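Local coordinates for bifunctional GH43-CE protein (Bacteroides eggerthii, PDB 6MLY), which probably cleaves glycosidic bonds in xylan-type polysaccharides with a family 43 glycoside hydrolase module and carries a second, carbohydrate esterase module, at residues 55-60 with 107-112; 152-157 with 170-175; 312-317 with 373-378; 487-492 with 508-513. One frame throughout, in Å; residues are numbered along the deposited sequence.

Overall arrangement
Contacts 1 and 2 lie in the family 43 hydrolase module, contact 4 in the concanavalin A-like module that follows it, and contact 3 where the two modules meet. From contact 1 the path runs outward to contact 2, with centres about 18 Å apart, through Tyr108 on Leu172. It also runs inward to contact 3, about 20 Å away, through Met58 on Ile313. Contacts 3 and 4 adjoin, with centres about 7 Å apart. The side chains of Thr111 and Met156 are about 9 and 10 Å from that of Asp143, predicted to tune the catalytic proton donor, whereas contacts 3 and 4 lie away from the annotated sites.

Contact 1 (55-60 with 107-112); sequences VPIMKS and YYLSTF
Val55 and Leu109 lie antiparallel, flank to flank, with Val55 CG1 3.8 Å from Leu109 CD2. The two methyls of Val55 are divided between two partners. With chi1 at -167°, CG1 stands opposite the backbone N and leans on Leu109, while CG2, opposite the carbonyl carbon, points at Thr111. There the approach is end-on: Val55 CG2 and Thr111 CG2 are 3.6 Å apart, methyl against methyl. Threonine suits this place because its two branches do different work, CG2 facing the valine while OG1 is hydrogen-bonded to the carbonyl O of Trp96. Leu109, reaching from the middle of its strand, turns its second methyl to Ile57, and the two meet tip to tip, Leu109 CD1 lying 3.7 Å from Ile57 CG1 and 3.9 Å from Ile57 CD1. Branched residues suit the place, since Val55 and Leu109 can each put their two methyls on two different neighbours, and all four touching residues are buried. Cut back to alanine, Val55 would probably leave Leu109 CD2 and Thr111 CG2 without the methyls they pack on. No hydrogen bond crosses the contact. Strand 56-60 is bonded within its own sheet, Ile57 to strand 66-71 on one flank and Met58 to strand 41-45 on the other, while strand 106-113 runs between 99-103 and 118-124. The packing thus joins two successive four-stranded antiparallel sheets, blades of the propeller fold of family 43, with Leu109 also resting on Ser45 of strand 41-45 and Leu100 of strand 99-103.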
loop_
_atom_site.group_PDB
_atom_site.type_symbol
_atom_site.label_atom_id
_atom_site.label_comp_id
_atom_site.label_asym_id
_atom_site.label_seq_id
_atom_site.Cartn_x
_atom_site.Cartn_y
_atom_site.Cartn_z
ATOM N N VAL A 55 -7.582 -18.377 16.633
ATOM C CA VAL A 55 -8.519 -17.816 17.631
ATOM C C VAL A 55 -7.728 -17.062 18.699
ATOM O O VAL A 55 -7.511 -17.572 19.794
ATOM C CB VAL A 55 -9.433 -18.891 18.258
ATOM C CG1 VAL A 55 -10.591 -18.261 19.022
ATOM C CG2 VAL A 55 -9.962 -19.878 17.227
ATOM N N PRO A 56 -7.254 -15.828 18.408
ATOM C CA PRO A 56 -6.562 -15.018 19.411
ATOM C C PRO A 56 -7.505 -14.462 20.486
ATOM O O PRO A 56 -8.559 -13.916 20.160
ATOM C CB PRO A 56 -5.951 -13.863 18.602
ATOM C CG PRO A 56 -6.809 -13.765 17.361
ATOM C CD PRO A 56 -7.321 -15.165 17.095
ATOM N N ILE A 57 -7.098 -14.604 21.752
ATOM C CA ILE A 57 -7.799 -14.016 22.888
ATOM C C ILE A 57 -7.061 -12.732 23.276
ATOM O O ILE A 57 -5.839 -12.733 23.363
ATOM C CB ILE A 57 -7.895 -14.996 24.077
ATOM C CG1 ILE A 57 -8.473 -16.355 23.665
ATOM C CG2 ILE A 57 -8.681 -14.380 25.228
ATOM C CD1 ILE A 57 -7.459 -17.472 23.631
ATOM N N MET A 58 -7.831 -11.664 23.510
ATOM C CA MET A 58 -7.318 -10.352 23.881
ATOM C C MET A 58 -7.899 -9.942 25.237
ATOM O O MET A 58 -9.074 -10.153 25.489
ATOM C CB MET A 58 -7.717 -9.298 22.846
ATOM C CG MET A 58 -7.100 -9.520 21.486
ATOM S SD MET A 58 -7.343 -8.104 20.390
ATOM C CE MET A 58 -6.782 -8.812 18.842
ATOM N N LYS A 59 -7.060 -9.323 26.072
ATOM C CA LYS A 59 -7.438 -8.835 27.393
ATOM C C LYS A 59 -7.476 -7.303 27.368
ATOM O O LYS A 59 -6.696 -6.678 26.658
ATOM C CB LYS A 59 -6.437 -9.354 28.432
ATOM C CG LYS A 59 -6.514 -8.716 29.814
ATOM C CD LYS A 59 -5.406 -9.167 30.743
ATOM C CE LYS A 59 -5.629 -8.745 32.181
ATOM N NZ LYS A 59 -5.115 -9.754 33.140
ATOM N N SER A 60 -8.388 -6.717 28.155
ATOM C CA SER A 60 -8.424 -5.270 28.412
ATOM C C SER A 60 -8.946 -5.012 29.830
ATOM O O SER A 60 -9.515 -5.894 30.447
ATOM C CB SER A 60 -9.254 -4.541 27.384
ATOM O OG SER A 60 -9.155 -3.132 27.552
ATOM N N TYR A 107 -13.680 -20.709 31.776
ATOM C CA TYR A 107 -13.801 -20.025 30.496
ATOM C C TYR A 107 -14.104 -21.059 29.408
ATOM O O TYR A 107 -13.479 -22.117 29.356
ATOM C CB TYR A 107 -12.522 -19.242 30.175
ATOM C CG TYR A 107 -12.281 -18.061 31.080
ATOM C CD1 TYR A 107 -11.456 -18.166 32.188
ATOM C CD2 TYR A 107 -12.904 -16.845 30.846
ATOM C CE1 TYR A 107 -11.244 -17.091 33.036
ATOM C CE2 TYR A 107 -12.706 -15.762 31.686
ATOM C CZ TYR A 107 -11.872 -15.885 32.785
ATOM O OH TYR A 107 -11.669 -14.827 33.620
ATOM N N TYR A 108 -15.062 -20.722 28.539
ATOM C CA TYR A 108 -15.506 -21.593 27.458
ATOM C C TYR A 108 -15.385 -20.849 26.125
ATOM O O TYR A 108 -16.000 -19.790 25.943
ATOM C CB TYR A 108 -16.948 -22.052 27.692
ATOM C CG TYR A 108 -17.123 -22.978 28.868
ATOM C CD1 TYR A 108 -17.413 -22.487 30.130
ATOM C CD2 TYR A 108 -16.992 -24.348 28.720
ATOM C CE1 TYR A 108 -17.576 -23.333 31.216
ATOM C CE2 TYR A 108 -17.145 -25.207 29.796
ATOM C CZ TYR A 108 -17.444 -24.701 31.049
ATOM O OH TYR A 108 -17.591 -25.549 32.106
ATOM N N LEU A 109 -14.594 -21.432 25.213
ATOM C CA LEU A 109 -14.282 -20.855 23.907
ATOM C C LEU A 109 -14.591 -21.876 22.802
ATOM O O LEU A 109 -14.106 -23.008 22.848
ATOM C CB LEU A 109 -12.801 -20.468 23.894
ATOM C CG LEU A 109 -12.479 -19.179 23.145
ATOM C CD1 LEU A 109 -10.974 -18.961 23.073
ATOM C CD2 LEU A 109 -13.094 -19.192 21.756
ATOM N N SER A 110 -15.392 -21.464 21.812
ATOM C CA SER A 110 -15.755 -22.316 20.680
ATOM C C SER A 110 -15.410 -21.618 19.359
ATOM O O SER A 110 -15.464 -20.399 19.272
ATOM C CB SER A 110 -17.215 -22.676 20.718
ATOM O OG SER A 110 -18.014 -21.615 20.215
ATOM N N THR A 111 -15.071 -22.421 18.343
ATOM C CA THR A 111 -15.095 -21.991 16.949
ATOM C C THR A 111 -15.438 -23.188 16.055
ATOM O O THR A 111 -15.509 -24.328 16.518
ATOM C CB THR A 111 -13.771 -21.336 16.529
ATOM O OG1 THR A 111 -13.952 -20.798 15.219
ATOM C CG2 THR A 111 -12.597 -22.289 16.515
ATOM N N PHE A 112 -15.637 -22.890 14.767
ATOM C CA PHE A 112 -15.898 -23.859 13.703
ATOM C C PHE A 112 -14.975 -23.536 12.523
ATOM O O PHE A 112 -14.333 -22.481 12.509
ATOM C CB PHE A 112 -17.363 -23.798 13.263
ATOM C CG PHE A 112 -17.761 -22.486 12.637
ATOM C CD1 PHE A 112 -17.910 -22.370 11.264
ATOM C CD2 PHE A 112 -17.958 -21.357 13.417
ATOM C CE1 PHE A 112 -18.256 -21.157 10.687
ATOM C CE2 PHE A 112 -18.302 -20.144 12.838
ATOM C CZ PHE A 112 -18.454 -20.047 11.475
#

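Contact 2 (152-157 with 170-175); sequences GHIYMI and PDLSGV
Met156 lies roughly perpendicular to Val175, the methionine methyl CE 4.0 Å from Val175 CG2. The methionine leaves its strand fully extended, CG opposite the backbone N, and bends only at its last torsion, chi3 57°, which turns CE aside at the end of the chain. A long unbranched thioether suits the job, since it spans the separation between strand and loop. Two residues earlier in the strand, Ile154 sends CD1 toward the loop, 4.1 Å from the carbonyl O of Pro170 and 4.4 Å from Leu172 CD2. These are loose van der Waals contacts, and no hydrogen bond joins the two segments. Within the loop, Ser173 OG is hydrogen-bonded to Asp171 OD1 at 2.7 Å, on the syn side of the carboxylate though 33° out of its plane, so the turn is tied across Leu172. The carbonyl O of Leu172 is held by the hydroxyl of Thr135, on strand 133-137 of the preceding sheet, and Val175 leans on Tyr141. On the strand side, Ile154 is bonded through its backbone to Leu168, and Met156 also rests on His144 and Leu168. The strand is the middle one of a three-stranded antiparallel sheet, and the loop after the last strand returns alongside it. The contact thus lies within a single blade of the five-bladed beta-propeller of family 43 hydrolases, the exit loop of the blade packing on its middle strand.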
loop_
_atom_site.group_PDB
_atom_site.type_symbol
_atom_site.label_atom_id
_atom_site.label_comp_id
_atom_site.label_asym_id
_atom_site.label_seq_id
_atom_site.Cartn_x
_atom_site.Cartn_y
_atom_site.Cartn_z
ATOM N N GLY A 152 -30.353 -25.110 33.412
ATOM C CA GLY A 152 -29.284 -26.104 33.612
ATOM C C GLY A 152 -28.937 -26.888 32.353
ATOM O O GLY A 152 -28.276 -27.922 32.438
ATOM N N HIS A 153 -29.393 -26.407 31.192
ATOM C CA HIS A 153 -29.052 -26.980 29.891
ATOM C C HIS A 153 -28.125 -26.020 29.136
ATOM O O HIS A 153 -28.156 -24.814 29.379
ATOM C CB HIS A 153 -30.315 -27.257 29.065
ATOM C CG HIS A 153 -31.234 -28.247 29.685
ATOM N ND1 HIS A 153 -32.594 -28.027 29.781
ATOM C CD2 HIS A 153 -30.998 -29.450 30.251
ATOM C CE1 HIS A 153 -33.161 -29.056 30.378
ATOM N NE2 HIS A 153 -32.201 -29.941 30.684
ATOM N N ILE A 154 -27.321 -26.572 28.218
ATOM C CA ILE A 154 -26.433 -25.795 27.350
ATOM C C ILE A 154 -27.034 -25.776 25.942
ATOM O O ILE A 154 -26.956 -26.775 25.225
ATOM C CB ILE A 154 -25.008 -26.382 27.337
ATOM C CG1 ILE A 154 -24.502 -26.691 28.749
ATOM C CG2 ILE A 154 -24.055 -25.463 26.584
ATOM C CD1 ILE A 154 -23.358 -27.673 28.780
ATOM N N TYR A 155 -27.619 -24.632 25.563
ATOM C CA TYR A 155 -28.229 -24.425 24.245
ATOM C C TYR A 155 -27.154 -23.984 23.243
ATOM O O TYR A 155 -25.997 -23.818 23.611
ATOM C CB TYR A 155 -29.378 -23.421 24.361
ATOM C CG TYR A 155 -30.464 -23.885 25.295
ATOM C CD1 TYR A 155 -31.434 -24.778 24.870
ATOM C CD2 TYR A 155 -30.491 -23.481 26.620
ATOM C CE1 TYR A 155 -32.421 -25.233 25.726
ATOM C CE2 TYR A 155 -31.473 -23.926 27.489
ATOM C CZ TYR A 155 -32.441 -24.805 27.039
ATOM O OH TYR A 155 -33.413 -25.252 27.889
ATOM N N MET A 156 -27.567 -23.835 21.979
ATOM C CA MET A 156 -26.735 -23.325 20.889
ATOM C C MET A 156 -27.650 -22.871 19.746
ATOM O O MET A 156 -28.477 -23.646 19.281
ATOM C CB MET A 156 -25.775 -24.408 20.381
ATOM C CG MET A 156 -24.766 -23.903 19.355
ATOM S SD MET A 156 -23.380 -25.048 19.044
ATOM C CE MET A 156 -24.265 -26.523 18.537
ATOM N N ILE A 157 -27.499 -21.607 19.327
ATOM C CA ILE A 157 -28.211 -21.007 18.182
ATOM C C ILE A 157 -27.209 -20.905 17.027
ATOM O O ILE A 157 -26.021 -20.986 17.291
ATOM C CB ILE A 157 -28.818 -19.651 18.601
ATOM C CG1 ILE A 157 -29.871 -19.851 19.700
ATOM C CG2 ILE A 157 -29.385 -18.884 17.413
ATOM C CD1 ILE A 157 -30.420 -18.569 20.290
ATOM N N PRO A 170 -23.324 -32.529 27.784
ATOM C CA PRO A 170 -22.624 -31.929 28.925
ATOM C C PRO A 170 -21.102 -31.798 28.745
ATOM O O PRO A 170 -20.557 -30.714 28.952
ATOM C CB PRO A 170 -22.953 -32.869 30.096
ATOM C CG PRO A 170 -23.295 -34.193 29.445
ATOM C CD PRO A 170 -23.918 -33.834 28.112
ATOM N N ASP A 171 -20.433 -32.883 28.334
ATOM C CA ASP A 171 -18.964 -32.929 28.262
ATOM C C ASP A 171 -18.468 -32.331 26.927
ATOM O O ASP A 171 -17.275 -32.446 26.593
ATOM C CB ASP A 171 -18.450 -34.352 28.543
ATOM C CG ASP A 171 -18.792 -35.464 27.413
ATOM O OD1 ASP A 171 -19.544 -35.138 26.459
ATOM O OD2 ASP A 171 -18.285 -36.650 27.497
ATOM N N LEU A 172 -19.386 -31.700 26.175
ATOM C CA LEU A 172 -19.091 -30.862 25.001
ATOM C C LEU A 172 -18.408 -31.678 23.891
ATOM O O LEU A 172 -17.619 -31.131 23.109
ATOM C CB LEU A 172 -18.219 -29.673 25.430
ATOM C CG LEU A 172 -18.850 -28.703 26.429
ATOM C CD1 LEU A 172 -17.851 -27.638 26.855
ATOM C CD2 LEU A 172 -20.099 -28.054 25.849
ATOM N N SER A 173 -18.739 -32.973 23.804
ATOM C CA SER A 173 -18.190 -33.866 22.783
ATOM C C SER A 173 -19.110 -33.901 21.557
ATOM O O SER A 173 -18.743 -34.473 20.536
ATOM C CB SER A 173 -17.961 -35.250 23.334
ATOM O OG SER A 173 -19.156 -35.786 23.885
ATOM N N GLY A 174 -20.296 -33.291 21.669
ATOM C CA GLY A 174 -21.223 -33.182 20.550
ATOM C C GLY A 174 -22.496 -32.436 20.914
ATOM O O GLY A 174 -22.568 -31.764 21.946
ATOM N N VAL A 175 -23.486 -32.541 20.019
ATOM C CA VAL A 175 -24.868 -32.130 20.249
ATOM C C VAL A 175 -25.660 -33.390 20.618
ATOM O O VAL A 175 -25.297 -34.477 20.173
ATOM C CB VAL A 175 -25.449 -31.435 19.001
ATOM C CG1 VAL A 175 -26.750 -30.705 19.304
ATOM C CG2 VAL A 175 -24.447 -30.486 18.370
#

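Contact 3 (312-317 with 373-378); sequences GIVASD and RTIGPV
At the junction of the hydrolase propeller and the beta-sandwich that follows it, Val314 of the connecting segment 312-317 packs on both Arg373 and Ile375, which lead out of a sandwich strand. Its methyls go different ways. CG1 lies by the backbone carbonyl of the arginine and 4.0 Å from Arg373 CB, whereas CG2 packs on the isoleucine, 3.5 Å from Ile375 CG2. A beta-branched residue suits the place, its two methyls meeting two partners. The chi1 of Val314, -68°, sets CG1 opposite its own carbonyl carbon and CG2 between backbone N and carbonyl carbon, where it meets Ile375. Strand 370-373 belongs to one sheet of the concanavalin A-like sandwich, and the loop after it crosses to strand 378-386 of the other sheet, so the segment 312-317 packs on the turnover between the layers. Val314 also touches Ile510 of strand 502-511. Ile313, just before Val314 in the chain, runs at a slant to the arginine: its CG2 is 3.7 Å from Arg373 CD and equally far from Arg373 NH1. The arginine chain is extended from CG to NE, which carries the guanidinium past Ile313 to the propeller, where NE is hydrogen-bonded to the carbonyl O of Asp29. Strand 56-60 packs on the same pair, Pro56 on the arginine's guanidinium end and Met58 on Ile313.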
loop_
_atom_site.group_PDB
_atom_site.type_symbol
_atom_site.label_atom_id
_atom_site.label_comp_id
_atom_site.label_asym_id
_atom_site.label_seq_id
_atom_site.Cartn_x
_atom_site.Cartn_y
_atom_site.Cartn_z
ATOM N N GLY A 312 0.473 -3.993 22.053
ATOM C CA GLY A 312 -0.626 -4.910 22.420
ATOM C C GLY A 312 -1.008 -5.872 21.300
ATOM O O GLY A 312 -1.112 -7.084 21.522
ATOM N N ILE A 313 -1.217 -5.317 20.098
ATOM C CA ILE A 313 -1.722 -6.049 18.921
ATOM C C ILE A 313 -0.596 -6.253 17.897
ATOM O O ILE A 313 -0.605 -7.235 17.147
ATOM C CB ILE A 313 -2.910 -5.297 18.289
ATOM C CG1 ILE A 313 -3.879 -4.735 19.335
ATOM C CG2 ILE A 313 -3.620 -6.175 17.268
ATOM C CD1 ILE A 313 -4.628 -5.782 20.111
ATOM N N VAL A 314 0.331 -5.288 17.831
ATOM C CA VAL A 314 1.548 -5.345 16.987
ATOM C C VAL A 314 2.719 -4.804 17.810
ATOM O O VAL A 314 2.572 -3.798 18.495
ATOM C CB VAL A 314 1.389 -4.546 15.680
ATOM C CG1 VAL A 314 0.377 -5.180 14.741
ATOM C CG2 VAL A 314 1.029 -3.092 15.938
ATOM N N ALA A 315 3.868 -5.481 17.740
ATOM C CA ALA A 315 5.065 -5.048 18.452
ATOM C C ALA A 315 6.313 -5.311 17.600
ATOM O O ALA A 315 6.312 -6.211 16.756
ATOM C CB ALA A 315 5.142 -5.749 19.782
ATOM N N SER A 316 7.361 -4.503 17.824
ATOM C CA SER A 316 8.699 -4.733 17.262
ATOM C C SER A 316 9.307 -5.973 17.924
ATOM O O SER A 316 8.898 -6.331 19.032
ATOM C CB SER A 316 9.596 -3.531 17.459
ATOM O OG SER A 316 9.049 -2.374 16.843
ATOM N N ASP A 317 10.272 -6.611 17.248
ATOM C CA ASP A 317 10.973 -7.780 17.780
ATOM C C ASP A 317 12.449 -7.710 17.390
ATOM O O ASP A 317 12.780 -7.735 16.211
ATOM C CB ASP A 317 10.357 -9.092 17.279
ATOM C CG ASP A 317 10.551 -10.282 18.211
ATOM O OD1 ASP A 317 11.367 -10.179 19.155
ATOM O OD2 ASP A 317 9.874 -11.307 17.995
ATOM N N ARG A 373 -0.313 -7.755 12.116
ATOM C CA ARG A 373 -1.379 -6.968 11.486
ATOM C C ARG A 373 -0.785 -5.638 10.991
ATOM O O ARG A 373 0.269 -5.210 11.459
ATOM C CB ARG A 373 -2.537 -6.745 12.472
ATOM C CG ARG A 373 -3.284 -8.011 12.873
ATOM C CD ARG A 373 -4.324 -7.765 13.957
ATOM N NE ARG A 373 -5.086 -8.961 14.316
ATOM C CZ ARG A 373 -4.703 -9.874 15.207
ATOM N NH1 ARG A 373 -3.671 -9.643 15.999
ATOM N NH2 ARG A 373 -5.345 -11.024 15.297
ATOM N N THR A 374 -1.448 -5.012 10.015
ATOM C CA THR A 374 -1.244 -3.602 9.732
ATOM C C THR A 374 -2.178 -2.803 10.638
ATOM O O THR A 374 -3.203 -3.320 11.071
ATOM C CB THR A 374 -1.488 -3.269 8.255
ATOM O OG1 THR A 374 -2.779 -3.745 7.882
ATOM C CG2 THR A 374 -0.437 -3.861 7.340
ATOM N N ILE A 375 -1.814 -1.554 10.929
ATOM C CA ILE A 375 -2.581 -0.732 11.850
ATOM C C ILE A 375 -2.904 0.603 11.178
ATOM O O ILE A 375 -2.161 1.056 10.315
ATOM C CB ILE A 375 -1.822 -0.553 13.179
ATOM C CG1 ILE A 375 -0.545 0.274 13.021
ATOM C CG2 ILE A 375 -1.534 -1.908 13.807
ATOM C CD1 ILE A 375 0.194 0.511 14.319
ATOM N N GLY A 376 -4.019 1.212 11.595
ATOM C CA GLY A 376 -4.446 2.525 11.112
ATOM C C GLY A 376 -4.249 3.610 12.171
ATOM O O GLY A 376 -4.028 3.305 13.343
ATOM N N PRO A 377 -4.348 4.880 11.755
ATOM C CA PRO A 377 -4.689 5.276 10.395
ATOM C C PRO A 377 -3.532 5.156 9.386
ATOM O O PRO A 377 -3.782 5.004 8.189
ATOM C CB PRO A 377 -5.115 6.746 10.534
ATOM C CG PRO A 377 -4.305 7.243 11.703
ATOM C CD PRO A 377 -4.248 6.053 12.637
ATOM N N VAL A 378 -2.289 5.237 9.880
ATOM C CA VAL A 378 -1.066 5.012 9.085
ATOM C C VAL A 378 -0.162 4.043 9.850
ATOM O O VAL A 378 -0.313 3.879 11.069
ATOM C CB VAL A 378 -0.308 6.322 8.796
ATOM C CG1 VAL A 378 -1.159 7.307 8.008
ATOM C CG2 VAL A 378 0.230 6.963 10.070
#

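Contact 4 (487-492 with 508-513); sequences YRFALF and FKIEDK
Two first torsions bring Phe489 and Phe508 together: at -65° the ring of Phe489 is set opposite its own carbonyl carbon, and at 170° that of Phe508 is set opposite its own backbone N, so both reach into the gap between their strands. This is the core of a concanavalin A-like beta-sandwich. Strands 488-491 and 508-511 belong to facing sheets, run nearly antiparallel and keep their axes 10.0 Å apart, a distance that large side chains must fill. The phenylalanines do so obliquely, their ring centroids 6.0 Å apart and their planes at 57°, with Phe508 CE1 3.9 Å from Phe489 CB. Aromatic rings suit this place because each reaches well into the gap and offers broad apolar surface to several neighbours. Phe508 is also touched by Leu491, whose CD2 lies 3.8 Å from Phe508 CD1, and it meets Trp332 edge-to-face. With only the methyl of an alanine at Phe489, Ile510 CD1 would probably lose the ring it packs on, and Phe508 CZ part of its packing. Beside Phe508, on the same side of the Phe489 ring, Ile510 brings its longer branch obliquely up, CD1 3.5 Å from Phe489 CE2.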
loop_
_atom_site.group_PDB
_atom_site.type_symbol
_atom_site.label_atom_id
_atom_site.label_comp_id
_atom_site.label_asym_id
_atom_site.label_seq_id
_atom_site.Cartn_x
_atom_site.Cartn_y
_atom_site.Cartn_z
ATOM N N TYR A 487 -4.526 -6.632 5.333
ATOM C CA TYR A 487 -3.156 -6.700 4.860
ATOM C C TYR A 487 -2.243 -6.848 6.079
ATOM O O TYR A 487 -2.370 -6.109 7.048
ATOM C CB TYR A 487 -2.801 -5.473 4.012
ATOM C CG TYR A 487 -3.166 -5.609 2.557
ATOM C CD1 TYR A 487 -4.480 -5.791 2.166
ATOM C CD2 TYR A 487 -2.199 -5.564 1.567
ATOM C CE1 TYR A 487 -4.829 -5.928 0.833
ATOM C CE2 TYR A 487 -2.530 -5.691 0.227
ATOM C CZ TYR A 487 -3.850 -5.877 -0.143
ATOM O OH TYR A 487 -4.181 -6.009 -1.459
ATOM N N ARG A 488 -1.341 -7.828 6.009
ATOM C CA ARG A 488 -0.374 -8.079 7.056
ATOM C C ARG A 488 1.038 -7.779 6.531
ATOM O O ARG A 488 1.332 -7.983 5.352
ATOM C CB ARG A 488 -0.503 -9.530 7.529
ATOM C CG ARG A 488 -1.753 -9.822 8.345
ATOM C CD ARG A 488 -1.781 -11.260 8.839
ATOM N NE ARG A 488 -2.766 -11.489 9.893
ATOM C CZ ARG A 488 -2.503 -11.497 11.199
ATOM N NH1 ARG A 488 -1.259 -11.389 11.634
ATOM N NH2 ARG A 488 -3.492 -11.615 12.070
ATOM N N PHE A 489 1.891 -7.273 7.426
ATOM C CA PHE A 489 3.329 -7.311 7.245
ATOM C C PHE A 489 3.759 -8.780 7.244
ATOM O O PHE A 489 3.166 -9.596 7.938
ATOM C CB PHE A 489 4.035 -6.498 8.334
ATOM C CG PHE A 489 3.742 -5.021 8.282
ATOM C CD1 PHE A 489 4.164 -4.255 7.208
ATOM C CD2 PHE A 489 3.045 -4.394 9.301
ATOM C CE1 PHE A 489 3.891 -2.896 7.155
ATOM C CE2 PHE A 489 2.773 -3.036 9.247
ATOM C CZ PHE A 489 3.191 -2.290 8.172
ATOM N N ALA A 490 4.779 -9.106 6.446
ATOM C CA ALA A 490 5.161 -10.490 6.194
ATOM C C ALA A 490 6.675 -10.594 5.967
ATOM O O ALA A 490 7.198 -10.001 5.017
ATOM C CB ALA A 490 4.388 -11.007 5.004
ATOM N N LEU A 491 7.363 -11.332 6.851
ATOM C CA LEU A 491 8.735 -11.773 6.612
ATOM C C LEU A 491 8.660 -13.063 5.790
ATOM O O LEU A 491 7.933 -13.973 6.168
ATOM C CB LEU A 491 9.483 -12.028 7.928
ATOM C CG LEU A 491 9.434 -10.947 9.012
ATOM C CD1 LEU A 491 10.790 -10.804 9.686
ATOM C CD2 LEU A 491 8.980 -9.600 8.483
ATOM N N PHE A 492 9.406 -13.133 4.679
ATOM C CA PHE A 492 9.383 -14.314 3.808
ATOM C C PHE A 492 10.796 -14.648 3.317
ATOM O O PHE A 492 11.718 -13.856 3.474
ATOM C CB PHE A 492 8.411 -14.103 2.643
ATOM C CG PHE A 492 8.807 -13.041 1.649
ATOM C CD1 PHE A 492 8.420 -11.721 1.822
ATOM C CD2 PHE A 492 9.544 -13.367 0.520
ATOM C CE1 PHE A 492 8.772 -10.752 0.896
ATOM C CE2 PHE A 492 9.899 -12.395 -0.404
ATOM C CZ PHE A 492 9.515 -11.088 -0.213
ATOM N N PHE A 508 12.426 -6.983 13.437
ATOM C CA PHE A 508 11.285 -6.348 12.792
ATOM C C PHE A 508 10.892 -5.145 13.650
ATOM O O PHE A 508 10.920 -5.221 14.869
ATOM C CB PHE A 508 10.119 -7.326 12.620
ATOM C CG PHE A 508 8.824 -6.694 12.171
ATOM C CD1 PHE A 508 8.504 -6.599 10.825
ATOM C CD2 PHE A 508 7.924 -6.187 13.094
ATOM C CE1 PHE A 508 7.317 -6.012 10.413
ATOM C CE2 PHE A 508 6.737 -5.603 12.682
ATOM C CZ PHE A 508 6.436 -5.511 11.342
ATOM N N LYS A 509 10.557 -4.034 12.992
ATOM C CA LYS A 509 10.226 -2.795 13.671
ATOM C C LYS A 509 8.941 -2.251 13.052
ATOM O O LYS A 509 8.807 -2.253 11.832
ATOM C CB LYS A 509 11.380 -1.791 13.553
ATOM C CG LYS A 509 11.655 -0.969 14.805
ATOM C CD LYS A 509 11.296 0.494 14.674
ATOM C CE LYS A 509 12.315 1.271 13.877
ATOM N NZ LYS A 509 12.111 2.728 14.039
ATOM N N ILE A 510 8.011 -1.814 13.909
ATOM C CA ILE A 510 6.732 -1.265 13.477
ATOM C C ILE A 510 6.421 -0.014 14.305
ATOM O O ILE A 510 6.635 0.009 15.524
ATOM C CB ILE A 510 5.607 -2.315 13.568
ATOM C CG1 ILE A 510 4.326 -1.820 12.892
ATOM C CG2 ILE A 510 5.358 -2.736 15.011
ATOM C CD1 ILE A 510 3.277 -2.887 12.702
ATOM N N GLU A 511 5.885 1.003 13.620
ATOM C CA GLU A 511 5.592 2.310 14.195
ATOM C C GLU A 511 4.311 2.862 13.554
ATOM O O GLU A 511 4.007 2.573 12.396
ATOM C CB GLU A 511 6.794 3.239 14.009
ATOM C CG GLU A 511 7.382 3.211 12.605
ATOM C CD GLU A 511 8.796 3.752 12.473
ATOM O OE1 GLU A 511 9.443 3.998 13.514
ATOM O OE2 GLU A 511 9.252 3.916 11.320
ATOM N N ASP A 512 3.559 3.647 14.336
ATOM C CA ASP A 512 2.270 4.219 13.914
ATOM C C ASP A 512 2.503 5.598 13.284
ATOM O O ASP A 512 1.548 6.318 12.983
ATOM C CB ASP A 512 1.270 4.291 15.073
ATOM C CG ASP A 512 1.800 4.946 16.341
ATOM O OD1 ASP A 512 2.310 6.080 16.255
ATOM O OD2 ASP A 512 1.688 4.311 17.410
ATOM N N LYS A 513 3.780 5.955 13.113
ATOM C CA LYS A 513 4.190 7.122 12.361
ATOM C C LYS A 513 4.221 6.764 10.869
ATOM O O LYS A 513 4.085 5.597 10.484
ATOM C CB LYS A 513 5.554 7.613 12.859
#